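Local atomic coordinates of FAD-dependent pyridine nucleotide-disulphide oxidoreductase (Desulfovibrio vulgaris, PDB entry 3IWA), a protein that probably catalyses FAD-dependent redox reactions with NADH or NADPH as electron donor, as related pyridine nucleotide-disulphide oxidoreductases do. Residues A[24-29]-A[325-330]; A[197-202]-A[338-343]; A[227-230]-A[236-239]; A[395-400]-A[456-461]. All coordinates share one frame; numbering follows the deposited sequence.

Interaction 1 of 4, residues A[24-29]-A[325-330]; sequences RLDPEA and NLADGD
Ala-327 offers a single methyl group to two consecutive side chains, Leu-25 and Asp-26, and these carry the whole contact. The CB of Leu-25 lies 3.8 Å from Ala-327 CB, and the same methyl is met by the CD1 branch of Leu-25 at 3.9 Å, so the leucine touches it with both its root and one tip. Asp-26 meets this methyl through its carboxylate: OD2 stands 3.5 Å from both CA and CB of Ala-327, a van der Waals approach of an oxygen to carbon. In both residues CG is swung beside the backbone N and opposite the carbonyl carbon (chi1 -57° in Leu-25, -75° in Asp-26). Lys-4 pairs with Asp-328 OD2 in a salt bridge and makes a long, weak ion pair with Asp-26 OD2; its positive charge probably eases the proximity of two carboxylates whose OD2 atoms are 4.7 Å apart. Both helices end here: Asp-26 leaves helix 14-25 and opens a type I turn closed by Ala-29 N to Asp-26 O, while Asp-328, with positive phi (74°), is the C' residue of the Schellman motif terminating helix 314-326. Two helix C-termini thus meet at the surface beside the parallel, Rossmann-like sheet.

Interaction 2 of 4, residues A[197-202]-A[338-343]; sequences PGFTSK and GSWAVK
Phe-199 and Trp-340 form an edge-to-face (T-shaped) aromatic pair, joining the loop before helix 202-214 to strand 340-343, outermost within this chain in the antiparallel sheet of the C-terminal, dimerisation-type domain. Gly-338 and Ser-339 hydrogen-bond to Glu-436 of the second subunit, placing this contact close to the dimer interface. The evidence for the aromatic pair is a 62° angle between planes and 4.8 Å between the centroids of the phenyl and the five-membered ring of the indole. The edge belongs to Phe-199: its CD1 sits over one indole face, displaced toward the rim, and comes to 3.6 Å from Trp-340 CG. Trp-340 CG occupies the position between its backbone N and carbonyl carbon (chi1 60°), which turns the indole toward the loop. Packing is tight at the benzo end too, where Thr-200 CG2 approaches Trp-340 CH2 to 3.4 Å and the two side chains cross at about a right angle. The NE1 edge is looser and hydrated: the direct gap from Phe-199 O to Trp-340 NE1 is 3.5 Å, with no hydrogen bond between them. The bridging water lies in the indole plane, accepting from Trp-340 NE1 at 2.9 Å and donating to Phe-199 O at 2.8 Å.

Interaction 3 of 4, residues A[227-230]-A[236-239]; sequences RLEG and ARVI
A beta hairpin, strands 225-230 and 235-240, holds this contact, its strands running at 162° to each other with axes 4.7 Å apart at closest. Arg-227 and Ile-239 make a hydrogen-bonded pair, and Ile-239 N reaches Arg-227 O at 2.8 Å. Toward the turn the ladder is disturbed by a classic beta bulge: Ala-236 and Arg-237 both face Glu-229, whose carbonyl O accepts from both their backbone N atoms. Leu-228 and Val-238, a non-hydrogen-bonded pair, lie side by side on one face of the sheet, where Leu-228 CD2 meets Val-238 CG1 at 3.7 Å. On the other face Glu-229 is gripped from two sides by arginines. Arg-237 NE gives a straight bond (163°) of 3.0 Å to the anti lone pair of Glu-229 OE1, in the guanidinium plane although the carboxylate plane is turned 61° from it. Arg-227 NE binds Glu-229 OE2 at 2.7 Å, so each carboxylate oxygen has its own arginine and the group's rotation is restrained. Arg-227 reaches there on a chain extended from CG to NE, with Ile-239 alongside it; Ile-239 CG2 lies 4.0 Å from Arg-227 NH2, over one face of the guanidinium. Arg-237 NH2 is hydrogen-bonded to OE2 of Glu-231.

Interaction 4 of 4, residues A[395-400]-A[456-461]; sequences PTRRVL and VADNVL
The guanidinium of Arg-397 is engaged in two ways: Leu-461 CD1 lies over one face, 4.0 Å above the plane and offset toward the rim, while the carboxylate of Asp-458 stands at the edge. This pairs a turn leading into strand 399-406 of the antiparallel sheet in the dimerisation-type domain with the C-terminal helix 449-461. Only Arg-397 NH2 and Asp-458 OD1 pair in the salt bridge across the two segments, consistent with guanidinium and carboxylate planes 80° apart. Arg-397 gets there by a bend at chi3 (75°), after an extended start, and its chain slides past Leu-461 in the opposite direction; Leu-461 CB comes to 3.9 Å from Arg-397 NH1. The apolar leucine therefore covers the chain and the head group together, with CD1 also 4.0 Å from Arg-397 CG. Before the strand, Thr-396 OG1 accepts from Arg-398 N at 3.0 Å in an ST turn. Asp-458 has a second charged partner, since its OD2 forms a salt bridge to Arg-320 of the second subunit, placing the acid at the dimer interface. The modelled Arg-397 NH2 to Asp-458 OD1 distance, 2.5 Å at a bent N-H...O angle of 130°, is shorter than expected, and its exact value is doubtful.

In the fold
None of the four contacts touches another. Interactions 2 and 4 are the nearest, centres 21 Å apart and nearest atoms about 9 Å; both reach the five-stranded antiparallel sheet, and both meet the second subunit. Interaction 1 lies 36 Å from interaction 2, centre to centre, beside the parallel sheet that contains strands 5-9 and 116-119; the segments of interactions 1 and 2 alternate along the chain. Interaction 3 is nested in the loops closed by both; it lies opposite interaction 1 about the chain's centre, 51 Å away between centres, and the side chain of Arg-237 is about 4 Å from a bound calcium ion. No FAD is present in the model. Phe-199's side chain lies close to a glycine-rich, probably dinucleotide-binding turn (Gly-166, Gly-168, Gly-171), without contact.

Interaction 1 of 4, residues A[24-29]-A[325-330]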
loop_
_atom_site.group_PDB
_atom_site.type_symbol
_atom_site.label_atom_id
_atom_site.label_comp_id
_atom_site.label_asym_id
_atom_site.label_seq_id
_atom_site.Cartn_x
_atom_site.Cartn_y
_atom_site.Cartn_z
ATOM N N ARG A 24 1.220 28.792 11.086
ATOM C CA ARG A 24 0.153 28.857 10.094
ATOM C C ARG A 24 -1.186 29.004 10.830
ATOM O O ARG A 24 -2.010 29.816 10.434
ATOM C CB ARG A 24 0.173 27.659 9.123
ATOM N N LEU A 25 -1.369 28.269 11.920
ATOM C CA LEU A 25 -2.612 28.306 12.716
ATOM C C LEU A 25 -2.774 29.508 13.684
ATOM O O LEU A 25 -3.902 29.982 13.921
ATOM C CB LEU A 25 -2.721 27.027 13.553
ATOM C CG LEU A 25 -2.682 25.723 12.773
ATOM C CD1 LEU A 25 -2.544 24.551 13.731
ATOM C CD2 LEU A 25 -3.909 25.598 11.843
ATOM N N ASP A 26 -1.668 29.958 14.275
ATOM C CA ASP A 26 -1.672 31.073 15.230
ATOM C C ASP A 26 -0.606 32.100 14.846
ATOM O O ASP A 26 0.430 32.157 15.486
ATOM C CB ASP A 26 -1.401 30.594 16.657
ATOM C CG ASP A 26 -2.591 29.890 17.288
ATOM O OD1 ASP A 26 -3.663 29.814 16.645
ATOM O OD2 ASP A 26 -2.448 29.412 18.456
ATOM N N PRO A 27 -0.868 32.930 13.817
ATOM C CA PRO A 27 0.170 33.848 13.306
ATOM C C PRO A 27 0.528 34.995 14.263
ATOM O O PRO A 27 1.554 35.672 14.075
ATOM C CB PRO A 27 -0.465 34.427 12.040
ATOM C CG PRO A 27 -1.698 33.597 11.771
ATOM C CD PRO A 27 -2.128 33.045 13.062
ATOM N N GLU A 28 -0.327 35.190 15.269
ATOM C CA GLU A 28 -0.179 36.261 16.233
ATOM C C GLU A 28 0.788 35.874 17.364
ATOM O O GLU A 28 1.214 36.736 18.137
ATOM C CB GLU A 28 -1.552 36.688 16.793
ATOM C CG GLU A 28 -2.319 35.645 17.658
ATOM C CD GLU A 28 -3.244 34.718 16.850
ATOM O OE1 GLU A 28 -2.969 34.489 15.662
ATOM O OE2 GLU A 28 -4.249 34.204 17.409
ATOM N N ALA A 29 1.136 34.586 17.443
ATOM C CA ALA A 29 2.048 34.073 18.476
ATOM C C ALA A 29 3.514 34.264 18.099
ATOM O O ALA A 29 3.861 34.557 16.955
ATOM C CB ALA A 29 1.761 32.610 18.761
ATOM N N ASN A 325 -1.345 21.011 18.169
ATOM C CA ASN A 325 -1.648 20.986 19.584
ATOM C C ASN A 325 -1.080 22.210 20.338
ATOM O O ASN A 325 -1.653 22.585 21.325
ATOM C CB ASN A 325 -1.210 19.661 20.216
ATOM C CG ASN A 325 -2.019 18.496 19.685
ATOM O OD1 ASN A 325 -3.067 18.731 19.084
ATOM N ND2 ASN A 325 -1.558 17.239 19.908
ATOM N N LEU A 326 0.034 22.799 19.870
ATOM C CA LEU A 326 0.530 24.081 20.397
ATOM C C LEU A 326 -0.489 25.172 20.146
ATOM O O LEU A 326 -0.576 26.107 20.938
ATOM C CB LEU A 326 1.833 24.534 19.741
ATOM C CG LEU A 326 3.097 23.702 19.943
ATOM C CD1 LEU A 326 4.190 24.082 18.905
ATOM C CD2 LEU A 326 3.568 23.873 21.366
ATOM N N ALA A 327 -1.234 25.055 19.036
ATOM C CA ALA A 327 -2.362 25.955 18.740
ATOM C C ALA A 327 -3.693 25.528 19.339
ATOM O O ALA A 327 -4.708 25.913 18.829
ATOM C CB ALA A 327 -2.520 26.161 17.274
ATOM N N ASP A 328 -3.681 24.760 20.424
ATOM C CA ASP A 328 -4.894 24.412 21.162
ATOM C C ASP A 328 -5.764 23.388 20.452
ATOM O O ASP A 328 -6.905 23.177 20.862
ATOM C CB ASP A 328 -5.720 25.679 21.536
ATOM C CG ASP A 328 -4.965 26.621 22.497
ATOM O OD1 ASP A 328 -4.529 26.158 23.578
ATOM O OD2 ASP A 328 -4.791 27.813 22.153
ATOM N N GLY A 329 -5.232 22.717 19.424
ATOM C CA GLY A 329 -5.960 21.598 18.774
ATOM C C GLY A 329 -5.898 20.334 19.611
ATOM O O GLY A 329 -5.384 20.352 20.721
ATOM N N ASP A 330 -6.403 19.225 19.070
ATOM C CA ASP A 330 -6.340 17.943 19.761
ATOM C C ASP A 330 -6.050 16.839 18.731
ATOM O O ASP A 330 -6.685 15.795 18.698
ATOM C CB ASP A 330 -7.640 17.703 20.524
ATOM C CG ASP A 330 -7.526 16.614 21.578
ATOM O OD1 ASP A 330 -6.501 16.544 22.297
ATOM O OD2 ASP A 330 -8.488 15.825 21.698
#

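Interaction 2 of 4, residues A[197-202]-A[338-343]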
loop_
_atom_site.group_PDB
_atom_site.type_symbol
_atom_site.label_atom_id
_atom_site.label_comp_id
_atom_site.label_asym_id
_atom_site.label_seq_id
_atom_site.Cartn_x
_atom_site.Cartn_y
_atom_site.Cartn_z
ATOM N N PRO A 197 20.175 -6.090 11.342
ATOM C CA PRO A 197 19.511 -6.859 12.374
ATOM C C PRO A 197 18.286 -6.140 12.917
ATOM O O PRO A 197 18.327 -4.951 13.147
ATOM C CB PRO A 197 20.590 -7.020 13.453
ATOM C CG PRO A 197 21.611 -5.973 13.166
ATOM C CD PRO A 197 21.561 -5.766 11.704
ATOM N N GLY A 198 17.185 -6.871 13.068
ATOM C CA GLY A 198 15.941 -6.277 13.525
ATOM C C GLY A 198 15.098 -5.630 12.434
ATOM O O GLY A 198 13.969 -5.239 12.710
ATOM N N PHE A 199 15.645 -5.475 11.224
ATOM C CA PHE A 199 14.904 -4.922 10.087
ATOM C C PHE A 199 14.566 -5.963 8.999
ATOM O O PHE A 199 13.455 -5.938 8.471
ATOM C CB PHE A 199 15.673 -3.776 9.445
ATOM C CG PHE A 199 15.613 -2.469 10.226
ATOM C CD1 PHE A 199 15.106 -1.322 9.632
ATOM C CD2 PHE A 199 16.079 -2.390 11.542
ATOM C CE1 PHE A 199 15.046 -0.132 10.327
ATOM C CE2 PHE A 199 16.021 -1.196 12.252
ATOM C CZ PHE A 199 15.502 -0.064 11.640
ATOM N N THR A 200 15.520 -6.829 8.638
ATOM C CA THR A 200 15.230 -8.003 7.820
ATOM C C THR A 200 15.603 -9.268 8.583
ATOM O O THR A 200 16.390 -9.210 9.524
ATOM C CB THR A 200 15.977 -8.010 6.489
ATOM O OG1 THR A 200 17.343 -8.327 6.740
ATOM C CG2 THR A 200 15.867 -6.675 5.759
ATOM N N SER A 201 15.039 -10.412 8.183
ATOM C CA SER A 201 15.514 -11.721 8.694
ATOM C C SER A 201 16.958 -12.005 8.257
ATOM O O SER A 201 17.469 -11.373 7.340
ATOM C CB SER A 201 14.635 -12.881 8.177
ATOM O OG SER A 201 14.822 -13.043 6.771
ATOM N N LYS A 202 17.592 -12.984 8.884
ATOM C CA LYS A 202 18.929 -13.461 8.464
ATOM C C LYS A 202 18.948 -13.900 6.995
ATOM O O LYS A 202 19.795 -13.467 6.213
ATOM C CB LYS A 202 19.378 -14.612 9.372
ATOM C CG LYS A 202 20.887 -14.833 9.384
ATOM C CD LYS A 202 21.351 -15.764 10.507
ATOM C CE LYS A 202 22.764 -16.332 10.187
ATOM N NZ LYS A 202 23.080 -17.583 10.964
ATOM N N GLY A 338 6.986 0.879 12.395
ATOM C CA GLY A 338 8.386 0.775 11.944
ATOM C C GLY A 338 8.649 0.528 10.451
ATOM O O GLY A 338 9.603 -0.127 10.076
ATOM N N SER A 339 7.808 1.065 9.593
ATOM C CA SER A 339 8.011 0.973 8.172
ATOM C C SER A 339 9.351 1.557 7.741
ATOM O O SER A 339 9.775 2.567 8.262
ATOM C CB SER A 339 6.888 1.740 7.492
ATOM O OG SER A 339 5.647 1.279 7.962
ATOM N N TRP A 340 9.993 0.962 6.755
ATOM C CA TRP A 340 11.312 1.434 6.326
ATOM C C TRP A 340 11.568 0.988 4.892
ATOM O O TRP A 340 10.930 0.075 4.396
ATOM C CB TRP A 340 12.428 0.898 7.251
ATOM C CG TRP A 340 12.487 -0.611 7.285
ATOM C CD1 TRP A 340 11.769 -1.432 8.087
ATOM C CD2 TRP A 340 13.260 -1.467 6.429
ATOM N NE1 TRP A 340 12.062 -2.758 7.797
ATOM C CE2 TRP A 340 12.942 -2.789 6.752
ATOM C CE3 TRP A 340 14.142 -1.238 5.372
ATOM C CZ2 TRP A 340 13.541 -3.887 6.102
ATOM C CZ3 TRP A 340 14.716 -2.319 4.737
ATOM C CH2 TRP A 340 14.432 -3.623 5.121
ATOM N N ALA A 341 12.500 1.661 4.239
ATOM C CA ALA A 341 12.993 1.275 2.944
ATOM C C ALA A 341 14.437 1.714 2.829
ATOM O O ALA A 341 14.807 2.773 3.339
ATOM C CB ALA A 341 12.154 1.900 1.855
ATOM N N VAL A 342 15.253 0.876 2.187
ATOM C CA VAL A 342 16.635 1.193 1.829
ATOM C C VAL A 342 16.869 0.862 0.348
ATOM O O VAL A 342 16.533 -0.232 -0.124
ATOM C CB VAL A 342 17.647 0.373 2.634
ATOM C CG1 VAL A 342 18.956 1.072 2.656
ATOM C CG2 VAL A 342 17.202 0.191 4.033
ATOM N N LYS A 343 17.442 1.805 -0.380
ATOM C CA LYS A 343 17.869 1.573 -1.741
ATOM C C LYS A 343 19.371 1.257 -1.721
ATOM O O LYS A 343 20.167 1.998 -1.124
ATOM C CB LYS A 343 17.546 2.795 -2.598
ATOM C CG LYS A 343 18.165 2.793 -4.009
ATOM C CD LYS A 343 17.226 2.269 -5.102
ATOM C CE LYS A 343 18.000 1.965 -6.409
ATOM N NZ LYS A 343 19.067 0.913 -6.237
HETATM O O HOH W 1 10.974 -5.021 9.286
#

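Interaction 3 of 4, residues A[227-230]-A[236-239]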
loop_
_atom_site.group_PDB
_atom_site.type_symbol
_atom_site.label_atom_id
_atom_site.label_comp_id
_atom_site.label_asym_id
_atom_site.label_seq_id
_atom_site.Cartn_x
_atom_site.Cartn_y
_atom_site.Cartn_z
ATOM N N ARG A 227 39.654 -1.534 19.057
ATOM C CA ARG A 227 40.145 -0.190 19.253
ATOM C C ARG A 227 40.369 0.502 17.890
ATOM O O ARG A 227 40.453 -0.156 16.855
ATOM C CB ARG A 227 41.439 -0.194 20.089
ATOM C CG ARG A 227 42.673 -0.639 19.320
ATOM C CD ARG A 227 44.002 -0.507 20.114
ATOM N NE ARG A 227 44.947 -1.395 19.452
ATOM C CZ ARG A 227 44.949 -2.715 19.595
ATOM N NH1 ARG A 227 44.126 -3.305 20.437
ATOM N NH2 ARG A 227 45.801 -3.444 18.907
ATOM N N LEU A 228 40.419 1.833 17.925
ATOM C CA LEU A 228 40.854 2.643 16.796
ATOM C C LEU A 228 42.286 3.151 17.053
ATOM O O LEU A 228 42.618 3.557 18.159
ATOM C CB LEU A 228 39.933 3.834 16.567
ATOM C CG LEU A 228 38.435 3.574 16.413
ATOM C CD1 LEU A 228 37.730 4.844 15.845
ATOM C CD2 LEU A 228 38.155 2.345 15.559
ATOM N N GLU A 229 43.101 3.094 16.008
ATOM C CA GLU A 229 44.481 3.545 16.033
ATOM C C GLU A 229 44.671 4.748 15.128
ATOM O O GLU A 229 44.086 4.806 14.019
ATOM C CB GLU A 229 45.419 2.414 15.626
ATOM C CG GLU A 229 45.949 1.690 16.843
ATOM C CD GLU A 229 46.635 0.393 16.555
ATOM O OE1 GLU A 229 47.253 0.258 15.480
ATOM O OE2 GLU A 229 46.571 -0.482 17.459
ATOM N N GLY A 230 45.472 5.706 15.619
ATOM C CA GLY A 230 45.650 7.001 14.968
ATOM C C GLY A 230 47.083 7.473 14.722
ATOM O O GLY A 230 48.035 7.014 15.394
ATOM N N ALA A 236 43.572 6.267 11.681
ATOM C CA ALA A 236 44.263 5.634 10.566
ATOM C C ALA A 236 43.949 4.131 10.447
ATOM O O ALA A 236 44.110 3.542 9.361
ATOM C CB ALA A 236 45.772 5.840 10.721
ATOM N N ARG A 237 43.561 3.493 11.556
ATOM C CA ARG A 237 43.287 2.058 11.543
ATOM C C ARG A 237 42.145 1.681 12.503
ATOM O O ARG A 237 42.026 2.232 13.592
ATOM C CB ARG A 237 44.552 1.271 11.911
ATOM C CG ARG A 237 45.724 1.430 10.938
ATOM C CD ARG A 237 46.983 0.710 11.446
ATOM N NE ARG A 237 47.483 1.307 12.702
ATOM C CZ ARG A 237 48.186 2.444 12.782
ATOM N NH1 ARG A 237 48.582 2.904 13.972
ATOM N NH2 ARG A 237 48.497 3.132 11.684
ATOM N N VAL A 238 41.299 0.751 12.073
ATOM C CA VAL A 238 40.335 0.100 12.979
ATOM C C VAL A 238 40.797 -1.326 13.286
ATOM O O VAL A 238 41.027 -2.134 12.400
ATOM C CB VAL A 238 38.913 0.029 12.373
ATOM C CG1 VAL A 238 37.934 -0.650 13.375
ATOM C CG2 VAL A 238 38.444 1.429 11.931
ATOM N N ILE A 239 40.929 -1.644 14.555
ATOM C CA ILE A 239 41.325 -3.016 14.935
ATOM C C ILE A 239 40.084 -3.705 15.408
ATOM O O ILE A 239 39.458 -3.253 16.342
ATOM C CB ILE A 239 42.397 -3.061 16.086
ATOM C CG1 ILE A 239 43.488 -2.003 15.833
ATOM C CG2 ILE A 239 42.955 -4.492 16.225
ATOM C CD1 ILE A 239 44.177 -2.119 14.448
HETATM O O HOH W 2 49.885 5.416 15.555
#

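Interaction 4 of 4, residues A[395-400]-A[456-461]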
loop_
_atom_site.group_PDB
_atom_site.type_symbol
_atom_site.label_atom_id
_atom_site.label_comp_id
_atom_site.label_asym_id
_atom_site.label_seq_id
_atom_site.Cartn_x
_atom_site.Cartn_y
_atom_site.Cartn_z
ATOM N N PRO A 395 -0.510 -18.987 17.217
ATOM C CA PRO A 395 -1.813 -19.146 17.888
ATOM C C PRO A 395 -2.922 -18.147 17.571
ATOM O O PRO A 395 -4.109 -18.467 17.725
ATOM C CB PRO A 395 -1.476 -19.037 19.384
ATOM C CG PRO A 395 0.008 -18.733 19.474
ATOM C CD PRO A 395 0.621 -19.048 18.156
ATOM N N THR A 396 -2.569 -16.929 17.208
ATOM C CA THR A 396 -3.584 -15.903 16.915
ATOM C C THR A 396 -3.816 -15.763 15.413
ATOM O O THR A 396 -4.806 -15.202 14.989
ATOM C CB THR A 396 -3.111 -14.553 17.420
ATOM O OG1 THR A 396 -1.849 -14.244 16.797
ATOM C CG2 THR A 396 -2.959 -14.587 18.960
ATOM N N ARG A 397 -2.865 -16.264 14.636
ATOM C CA ARG A 397 -2.778 -16.020 13.213
ATOM C C ARG A 397 -2.533 -14.527 12.887
ATOM O O ARG A 397 -2.803 -14.100 11.790
ATOM C CB ARG A 397 -4.023 -16.547 12.485
ATOM C CG ARG A 397 -4.303 -18.021 12.699
ATOM C CD ARG A 397 -5.652 -18.462 12.038
ATOM N NE ARG A 397 -5.565 -18.590 10.578
ATOM C CZ ARG A 397 -5.093 -19.657 9.923
ATOM N NH1 ARG A 397 -4.623 -20.734 10.569
ATOM N NH2 ARG A 397 -5.070 -19.662 8.600
ATOM N N ARG A 398 -2.015 -13.745 13.827
ATOM C CA ARG A 398 -1.778 -12.305 13.572
ATOM C C ARG A 398 -0.549 -12.164 12.713
ATOM O O ARG A 398 0.405 -12.934 12.850
ATOM C CB ARG A 398 -1.532 -11.534 14.834
ATOM C CG ARG A 398 -2.740 -11.017 15.493
ATOM C CD ARG A 398 -2.334 -10.138 16.693
ATOM N NE ARG A 398 -1.561 -8.967 16.284
ATOM C CZ ARG A 398 -0.599 -8.391 17.008
ATOM N NH1 ARG A 398 -0.246 -8.876 18.191
ATOM N NH2 ARG A 398 0.032 -7.326 16.526
ATOM N N VAL A 399 -0.596 -11.210 11.798
ATOM C CA VAL A 399 0.572 -10.854 11.010
ATOM C C VAL A 399 1.349 -9.861 11.862
ATOM O O VAL A 399 0.786 -8.933 12.346
ATOM C CB VAL A 399 0.170 -10.281 9.640
ATOM C CG1 VAL A 399 1.373 -9.854 8.889
ATOM C CG2 VAL A 399 -0.611 -11.339 8.810
ATOM N N LEU A 400 2.639 -10.108 12.082
ATOM C CA LEU A 400 3.448 -9.263 12.956
ATOM C C LEU A 400 4.393 -8.356 12.169
ATOM O O LEU A 400 5.001 -7.440 12.728
ATOM C CB LEU A 400 4.261 -10.126 13.944
ATOM C CG LEU A 400 3.493 -11.107 14.842
ATOM C CD1 LEU A 400 4.373 -12.094 15.655
ATOM C CD2 LEU A 400 2.532 -10.364 15.751
ATOM N N VAL A 456 0.005 -18.989 1.398
ATOM C CA VAL A 456 1.100 -19.832 1.865
ATOM C C VAL A 456 1.200 -19.880 3.390
ATOM O O VAL A 456 1.376 -20.947 3.963
ATOM C CB VAL A 456 2.452 -19.432 1.279
ATOM C CG1 VAL A 456 3.550 -20.288 1.901
ATOM C CG2 VAL A 456 2.443 -19.553 -0.233
ATOM N N ALA A 457 1.000 -18.753 4.063
ATOM C CA ALA A 457 1.004 -18.725 5.528
ATOM C C ALA A 457 -0.173 -19.484 6.187
ATOM O O ALA A 457 -0.044 -20.094 7.258
ATOM C CB ALA A 457 1.009 -17.275 5.992
ATOM N N ASP A 458 -1.355 -19.365 5.598
ATOM C CA ASP A 458 -2.511 -20.134 6.050
ATOM C C ASP A 458 -2.234 -21.634 5.824
ATOM O O ASP A 458 -2.548 -22.452 6.676
ATOM C CB ASP A 458 -3.766 -19.671 5.306
ATOM C CG ASP A 458 -4.963 -20.584 5.516
ATOM O OD1 ASP A 458 -5.175 -21.132 6.607
ATOM O OD2 ASP A 458 -5.724 -20.714 4.566
ATOM N N ASN A 459 -1.617 -21.962 4.691
ATOM C CA ASN A 459 -1.150 -23.323 4.433
ATOM C C ASN A 459 -0.041 -23.812 5.411
ATOM O O ASN A 459 -0.129 -24.927 5.971
ATOM C CB ASN A 459 -0.670 -23.457 2.974
ATOM C CG ASN A 459 -1.815 -23.402 1.973
ATOM O OD1 ASN A 459 -2.986 -23.458 2.342
ATOM N ND2 ASN A 459 -1.476 -23.252 0.710
ATOM N N VAL A 460 1.003 -22.995 5.617
ATOM C CA VAL A 460 2.045 -23.367 6.590
ATOM C C VAL A 460 1.403 -23.578 7.962
ATOM O O VAL A 460 1.653 -24.588 8.586
ATOM C CB VAL A 460 3.215 -22.370 6.665
ATOM C CG1 VAL A 460 4.097 -22.667 7.908
ATOM C CG2 VAL A 460 4.031 -22.416 5.405
ATOM N N LEU A 461 0.526 -22.691 8.409
ATOM C CA LEU A 461 -0.142 -22.892 9.719
ATOM C C LEU A 461 -1.118 -24.100 9.836
ATOM O O LEU A 461 -1.504 -24.490 10.944
ATOM C CB LEU A 461 -0.877 -21.611 10.162
ATOM C CG LEU A 461 -0.070 -20.318 10.432
ATOM C CD1 LEU A 461 -0.987 -19.159 10.829
ATOM C CD2 LEU A 461 0.983 -20.533 11.496
#